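Local atomic coordinates of dicer Related Helicase (Caenorhabditis elegans, PDB entry 6M6Q), a protein that probably hydrolyses ATP as an RNA-binding helicase of the RIG-I-like receptor family, of which this chain is the mostly helical N-terminal domain. Residues K168-D173 with E285-Y290; S22-A27 with E175-N180. All blocks are in the same frame, centred on the assembly; numbering follows the deposited sequence.

Interaction 1: residues K168-D173 with E285-Y290; sequences KNKFYD and EHEEWY
Lys-170 lays its aliphatic chain over one face of the Tyr-290 ring instead of reaching for the carboxylate of Glu-287, a CH-pi contact in which the lysine serves as a hydrocarbon. The pair joins the C-terminal part of helix 162-171 to the first turn of helix 288-295, a helix-to-helix packing in the mostly helical N-terminal domain of this RIG-I-like helicase. CB of Lys-170 lies 3.6 Å from CE2 of Tyr-290, on the hydroxyl-bearing half of the ring. Farther out the lysine is modelled as a bent chain whose details are uncertain, and the exact placement of CD is doubtful. Tyr-290 presents that face because its CG stands opposite the backbone N (chi1 171°), which sends the ring across to helix 162-171; Leu-310 of helix 301-310 also touches it. With an alanine at this position, the methylenes of Lys-170 would probably lose the ring surface they lie against, and a gap is likely to open beside Leu-310. Glu-287, the N-cap residue of helix 288-295, crosses the lysine chain at about a right angle. Its OE2 remains 5.0 Å from NZ of Lys-170, so any attraction between the opposite charges is probably long-range and no salt bridge forms. Deeper in, the contact is aromatic, Phe-171 against Trp-289. Phe-167 of the same helix, edge-to-face with Phe-171, and Phe-275 of a loop, edge-to-face with Trp-289, extend the cluster. The two rings meet through CE2 of Phe-171, which comes in at the CH2-CZ3 edge of the indole, close to its plane, 4.0 Å from CH2 of Trp-289.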
loop_
_atom_site.group_PDB
_atom_site.type_symbol
_atom_site.label_atom_id
_atom_site.label_comp_id
_atom_site.label_asym_id
_atom_site.label_seq_id
_atom_site.Cartn_x
_atom_site.Cartn_y
_atom_site.Cartn_z
ATOM N N LYS B 168 -7.958 5.413 18.268
ATOM C CA LYS B 168 -8.718 4.274 17.672
ATOM C C LYS B 168 -9.711 4.804 16.632
ATOM O O LYS B 168 -9.881 4.144 15.610
ATOM C CB LYS B 168 -9.461 3.481 18.749
ATOM C CG LYS B 168 -8.601 2.481 19.505
ATOM C CD LYS B 168 -9.300 1.844 20.700
ATOM C CE LYS B 168 -8.409 0.882 21.465
ATOM N NZ LYS B 168 -8.929 0.622 22.827
ATOM N N ASN B 169 -10.312 5.965 16.899
ATOM C CA ASN B 169 -11.428 6.542 16.108
ATOM C C ASN B 169 -10.896 7.198 14.831
ATOM O O ASN B 169 -11.525 7.015 13.786
ATOM C CB ASN B 169 -12.250 7.546 16.922
ATOM C CG ASN B 169 -13.251 6.897 17.866
ATOM O OD1 ASN B 169 -13.824 7.577 18.711
ATOM N ND2 ASN B 169 -13.459 5.587 17.745
ATOM N N LYS B 170 -9.780 7.915 14.891
ATOM C CA LYS B 170 -9.334 8.745 13.736
ATOM C C LYS B 170 -8.310 7.988 12.878
ATOM O O LYS B 170 -8.194 8.338 11.704
ATOM C CB LYS B 170 -8.779 10.089 14.204
ATOM C CG LYS B 170 -9.693 10.876 15.134
ATOM C CD LYS B 170 -10.253 12.128 14.526
ATOM C CE LYS B 170 -11.713 12.348 14.852
ATOM N NZ LYS B 170 -12.401 13.073 13.758
ATOM N N PHE B 171 -7.597 7.004 13.431
ATOM C CA PHE B 171 -6.444 6.350 12.753
ATOM C C PHE B 171 -6.822 4.962 12.214
ATOM O O PHE B 171 -5.997 4.358 11.520
ATOM C CB PHE B 171 -5.247 6.245 13.697
ATOM C CG PHE B 171 -4.491 7.526 13.917
ATOM C CD1 PHE B 171 -3.961 8.235 12.855
ATOM C CD2 PHE B 171 -4.219 7.965 15.199
ATOM C CE1 PHE B 171 -3.217 9.384 13.071
ATOM C CE2 PHE B 171 -3.473 9.112 15.412
ATOM C CZ PHE B 171 -2.974 9.819 14.349
ATOM N N TYR B 172 -8.022 4.467 12.507
ATOM C CA TYR B 172 -8.545 3.211 11.908
ATOM C C TYR B 172 -9.909 3.469 11.267
ATOM O O TYR B 172 -10.697 4.286 11.779
ATOM C CB TYR B 172 -8.600 2.093 12.943
ATOM C CG TYR B 172 -7.302 1.804 13.668
ATOM C CD1 TYR B 172 -6.830 2.660 14.651
ATOM C CD2 TYR B 172 -6.634 0.599 13.495
ATOM C CE1 TYR B 172 -5.679 2.380 15.372
ATOM C CE2 TYR B 172 -5.494 0.287 14.229
ATOM C CZ TYR B 172 -5.023 1.180 15.185
ATOM O OH TYR B 172 -3.904 0.908 15.929
ATOM N N ASP B 173 -10.138 2.832 10.124
ATOM C CA ASP B 173 -11.480 2.655 9.519
ATOM C C ASP B 173 -12.151 1.467 10.202
ATOM O O ASP B 173 -11.530 0.371 10.225
ATOM C CB ASP B 173 -11.384 2.453 8.008
ATOM C CG ASP B 173 -12.730 2.211 7.360
ATOM O OD1 ASP B 173 -13.028 1.044 7.057
ATOM O OD2 ASP B 173 -13.475 3.186 7.195
ATOM N N GLU B 285 -11.740 20.454 24.186
ATOM C CA GLU B 285 -10.376 20.645 23.609
ATOM C C GLU B 285 -9.618 19.302 23.579
ATOM O O GLU B 285 -8.413 19.324 23.322
ATOM C CB GLU B 285 -9.553 21.661 24.416
ATOM C CG GLU B 285 -10.261 22.964 24.759
ATOM C CD GLU B 285 -9.566 23.746 25.873
ATOM O OE1 GLU B 285 -9.146 24.911 25.624
ATOM O OE2 GLU B 285 -9.407 23.175 26.981
ATOM N N HIS B 286 -10.298 18.185 23.855
ATOM C CA HIS B 286 -9.695 16.830 24.051
ATOM C C HIS B 286 -9.094 16.282 22.736
ATOM O O HIS B 286 -8.280 15.339 22.811
ATOM C CB HIS B 286 -10.736 15.865 24.635
ATOM C CG HIS B 286 -12.020 15.836 23.874
ATOM N ND1 HIS B 286 -12.908 16.897 23.883
ATOM C CD2 HIS B 286 -12.548 14.900 23.055
ATOM C CE1 HIS B 286 -13.926 16.613 23.102
ATOM N NE2 HIS B 286 -13.732 15.388 22.591
ATOM N N GLU B 287 -9.495 16.824 21.581
ATOM C CA GLU B 287 -8.982 16.403 20.250
ATOM C C GLU B 287 -8.100 17.511 19.646
ATOM O O GLU B 287 -7.823 17.436 18.439
ATOM C CB GLU B 287 -10.143 16.064 19.316
ATOM C CG GLU B 287 -11.026 14.936 19.814
ATOM C CD GLU B 287 -12.191 14.583 18.898
ATOM O OE1 GLU B 287 -12.824 15.517 18.355
ATOM O OE2 GLU B 287 -12.467 13.368 18.732
ATOM N N GLU B 288 -7.603 18.443 20.475
ATOM C CA GLU B 288 -6.723 19.576 20.068
ATOM C C GLU B 288 -5.438 19.023 19.457
ATOM O O GLU B 288 -4.938 19.643 18.488
ATOM C CB GLU B 288 -6.378 20.453 21.272
ATOM C CG GLU B 288 -6.322 21.934 20.964
ATOM C CD GLU B 288 -6.551 22.839 22.167
ATOM O OE1 GLU B 288 -5.658 22.903 23.050
ATOM O OE2 GLU B 288 -7.623 23.472 22.228
ATOM N N TRP B 289 -4.921 17.908 20.010
ATOM C CA TRP B 289 -3.671 17.259 19.541
ATOM C C TRP B 289 -3.858 16.732 18.114
ATOM O O TRP B 289 -2.913 16.898 17.296
ATOM C CB TRP B 289 -3.198 16.166 20.504
ATOM C CG TRP B 289 -4.060 14.947 20.602
ATOM C CD1 TRP B 289 -4.920 14.646 21.614
ATOM C CD2 TRP B 289 -4.029 13.786 19.750
ATOM N NE1 TRP B 289 -5.453 13.397 21.436
ATOM C CE2 TRP B 289 -4.936 12.852 20.294
ATOM C CE3 TRP B 289 -3.342 13.446 18.578
ATOM C CZ2 TRP B 289 -5.177 11.615 19.698
ATOM C CZ3 TRP B 289 -3.580 12.223 17.993
ATOM C CH2 TRP B 289 -4.492 11.326 18.544
ATOM N N TYR B 290 -5.028 16.150 17.819
ATOM C CA TYR B 290 -5.358 15.553 16.501
ATOM C C TYR B 290 -5.449 16.664 15.452
ATOM O O TYR B 290 -4.822 16.528 14.393
ATOM C CB TYR B 290 -6.633 14.705 16.575
ATOM C CG TYR B 290 -7.140 14.254 15.228
ATOM C CD1 TYR B 290 -8.238 14.864 14.632
ATOM C CD2 TYR B 290 -6.428 13.341 14.476
ATOM C CE1 TYR B 290 -8.667 14.505 13.366
ATOM C CE2 TYR B 290 -6.844 12.967 13.209
ATOM C CZ TYR B 290 -7.971 13.548 12.652
ATOM O OH TYR B 290 -8.386 13.189 11.402
#

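Interaction 2: residues S22-A27 with E175-N180; sequences SPYFPA and EEVTNN
Apolar packing of Val-177 against Pro-23 and Tyr-24 joins helix 174-179 to the turn leading into helix 25-29 in the mostly helical N-terminal domain. CG2 of Val-177 lies 3.8 Å from the ring atom CB of Pro-23. CG1 of Val-177 lies obliquely beside the Tyr-24 ring, 4.2 Å from CE1 of Tyr-24. Chi1 of 71° places CG1 between the backbone N and the carbonyl carbon and CG2 opposite the N, which decides which methyl meets which partner. The Tyr-24 side chain leaves its CA away from helix 174-179, yet its ring turns back to meet the valine. CG2 of Val-177 also touches the backbone O of Pro-23, a plain van der Waals contact.

Hydrogen bonds work within each segment and none crosses between them. Ser-22 opens a type I turn closed by the backbone bond from N of Phe-25 to O of Ser-22; OG of Ser-22 adds a weak capping bond from N of Tyr-24. On the other helix, ND2 of Asn-179 donates to OE2 of Glu-175 at 2.8 Å, one turn back, reaching the oxygen from 46° above the carboxylate plane.

Charged and polar groups lie to the flanks: Glu-176 forms a salt bridge with Arg-189, while Glu-175 and Asn-179 pack on His-110 and Val-114 of the second subunit. Helix 174-179 therefore turns a hydrocarbon side to the turn before helix 25-29 and polar side chains to its other neighbours. With no directional bond across it, the contact depends on the fit of two methyls against a proline and a tyrosine.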
loop_
_atom_site.group_PDB
_atom_site.type_symbol
_atom_site.label_atom_id
_atom_site.label_comp_id
_atom_site.label_asym_id
_atom_site.label_seq_id
_atom_site.Cartn_x
_atom_site.Cartn_y
_atom_site.Cartn_z
ATOM N N SER B 22 -6.427 -7.631 20.469
ATOM C CA SER B 22 -7.124 -6.349 20.189
ATOM C C SER B 22 -7.082 -6.063 18.686
ATOM O O SER B 22 -6.032 -6.174 18.065
ATOM C CB SER B 22 -6.546 -5.207 20.984
ATOM O OG SER B 22 -7.128 -3.969 20.563
ATOM N N PRO B 23 -8.214 -5.678 18.059
ATOM C CA PRO B 23 -8.227 -5.348 16.640
ATOM C C PRO B 23 -7.173 -4.294 16.258
ATOM O O PRO B 23 -6.709 -4.318 15.129
ATOM C CB PRO B 23 -9.629 -4.761 16.378
ATOM C CG PRO B 23 -10.474 -5.221 17.555
ATOM C CD PRO B 23 -9.514 -5.478 18.697
ATOM N N TYR B 24 -6.867 -3.375 17.186
ATOM C CA TYR B 24 -6.059 -2.157 16.952
ATOM C C TYR B 24 -4.565 -2.440 17.228
ATOM O O TYR B 24 -3.740 -1.533 16.979
ATOM C CB TYR B 24 -6.601 -1.018 17.815
ATOM C CG TYR B 24 -8.069 -0.725 17.619
ATOM C CD1 TYR B 24 -8.496 0.110 16.601
ATOM C CD2 TYR B 24 -9.037 -1.250 18.470
ATOM C CE1 TYR B 24 -9.835 0.426 16.433
ATOM C CE2 TYR B 24 -10.382 -0.947 18.313
ATOM C CZ TYR B 24 -10.784 -0.121 17.278
ATOM O OH TYR B 24 -12.097 0.187 17.095
ATOM N N PHE B 25 -4.206 -3.659 17.665
ATOM C CA PHE B 25 -2.802 -4.016 18.017
ATOM C C PHE B 25 -1.911 -4.183 16.777
ATOM O O PHE B 25 -0.841 -3.606 16.759
ATOM C CB PHE B 25 -2.700 -5.251 18.909
ATOM C CG PHE B 25 -1.281 -5.747 19.084
ATOM C CD1 PHE B 25 -0.363 -5.051 19.858
ATOM C CD2 PHE B 25 -0.846 -6.889 18.437
ATOM C CE1 PHE B 25 0.943 -5.506 20.002
ATOM C CE2 PHE B 25 0.452 -7.355 18.600
ATOM C CZ PHE B 25 1.345 -6.656 19.374
ATOM N N PRO B 26 -2.215 -5.037 15.758
ATOM C CA PRO B 26 -1.265 -5.277 14.665
ATOM C C PRO B 26 -0.636 -3.993 14.089
ATOM O O PRO B 26 0.557 -3.950 13.970
ATOM C CB PRO B 26 -2.131 -5.974 13.601
ATOM C CG PRO B 26 -3.138 -6.736 14.419
ATOM C CD PRO B 26 -3.452 -5.810 15.583
ATOM N N ALA B 27 -1.460 -2.986 13.791
ATOM C CA ALA B 27 -1.060 -1.700 13.168
ATOM C C ALA B 27 -0.197 -0.901 14.139
ATOM O O ALA B 27 0.765 -0.254 13.692
ATOM C CB ALA B 27 -2.277 -0.906 12.761
ATOM N N GLU B 175 -14.617 -0.560 9.462
ATOM C CA GLU B 175 -14.919 -1.760 8.628
ATOM C C GLU B 175 -13.619 -2.539 8.355
ATOM O O GLU B 175 -13.641 -3.790 8.438
ATOM C CB GLU B 175 -15.635 -1.336 7.335
ATOM C CG GLU B 175 -15.994 -2.491 6.394
ATOM C CD GLU B 175 -16.905 -3.593 6.946
ATOM O OE1 GLU B 175 -17.583 -3.363 7.980
ATOM O OE2 GLU B 175 -16.940 -4.690 6.331
ATOM N N GLU B 176 -12.546 -1.834 8.015
ATOM C CA GLU B 176 -11.247 -2.430 7.618
ATOM C C GLU B 176 -10.640 -3.188 8.808
ATOM O O GLU B 176 -10.097 -4.306 8.602
ATOM C CB GLU B 176 -10.321 -1.327 7.117
ATOM C CG GLU B 176 -9.237 -1.811 6.187
ATOM C CD GLU B 176 -8.682 -0.696 5.331
ATOM O OE1 GLU B 176 -8.342 0.366 5.908
ATOM O OE2 GLU B 176 -8.644 -0.860 4.089
ATOM N N VAL B 177 -10.717 -2.615 10.004
ATOM C CA VAL B 177 -10.065 -3.178 11.217
ATOM C C VAL B 177 -10.912 -4.346 11.735
ATOM O O VAL B 177 -10.320 -5.280 12.332
ATOM C CB VAL B 177 -9.808 -2.104 12.300
ATOM C CG1 VAL B 177 -11.078 -1.631 12.973
ATOM C CG2 VAL B 177 -8.823 -2.597 13.343
ATOM N N THR B 178 -12.222 -4.342 11.470
ATOM C CA THR B 178 -13.143 -5.420 11.903
ATOM C C THR B 178 -12.922 -6.653 11.019
ATOM O O THR B 178 -12.774 -7.761 11.584
ATOM C CB THR B 178 -14.597 -4.936 11.914
ATOM O OG1 THR B 178 -14.645 -3.834 12.822
ATOM C CG2 THR B 178 -15.578 -6.017 12.318
ATOM N N ASN B 179 -12.812 -6.455 9.698
ATOM C CA ASN B 179 -12.683 -7.553 8.704
ATOM C C ASN B 179 -11.356 -8.292 8.917
ATOM O O ASN B 179 -11.409 -9.494 9.194
ATOM C CB ASN B 179 -12.842 -7.037 7.286
ATOM C CG ASN B 179 -14.280 -6.696 6.958
ATOM O OD1 ASN B 179 -15.202 -7.106 7.670
ATOM N ND2 ASN B 179 -14.487 -5.967 5.873
ATOM N N ASN B 180 -10.216 -7.595 8.868
ATOM C CA ASN B 180 -8.879 -8.236 9.048
ATOM C C ASN B 180 -7.949 -7.331 9.862
ATOM O O ASN B 180 -7.224 -6.523 9.293
ATOM C CB ASN B 180 -8.247 -8.608 7.700
ATOM C CG ASN B 180 -6.996 -9.461 7.848
ATOM O OD1 ASN B 180 -6.770 -10.076 8.898
ATOM N ND2 ASN B 180 -6.191 -9.527 6.794
#

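How the interactions relate
Helices 162-171 and 174-179 follow each other in the chain, so interactions 1 and 2 are made by neighbouring helices, with centres about 16 Å apart. Tyr-172, in the link between them, joins the two: its OH probably hydrogen-bonds to O of Tyr-24, and its ring packs on Ala-27. Interaction 1 is the more buried, mixing aromatic rings with a lysine chain, and no other protein chain touches its segments. Interaction 2 is smaller and only partly buried, apolar, a valine against a proline and a tyrosine ring, with helix 174-179 reaching the second subunit. Neither has a hydrogen bond across. Their segments interleave along the chain, tying N-terminal residues and the 285-290 region to this pair of helices.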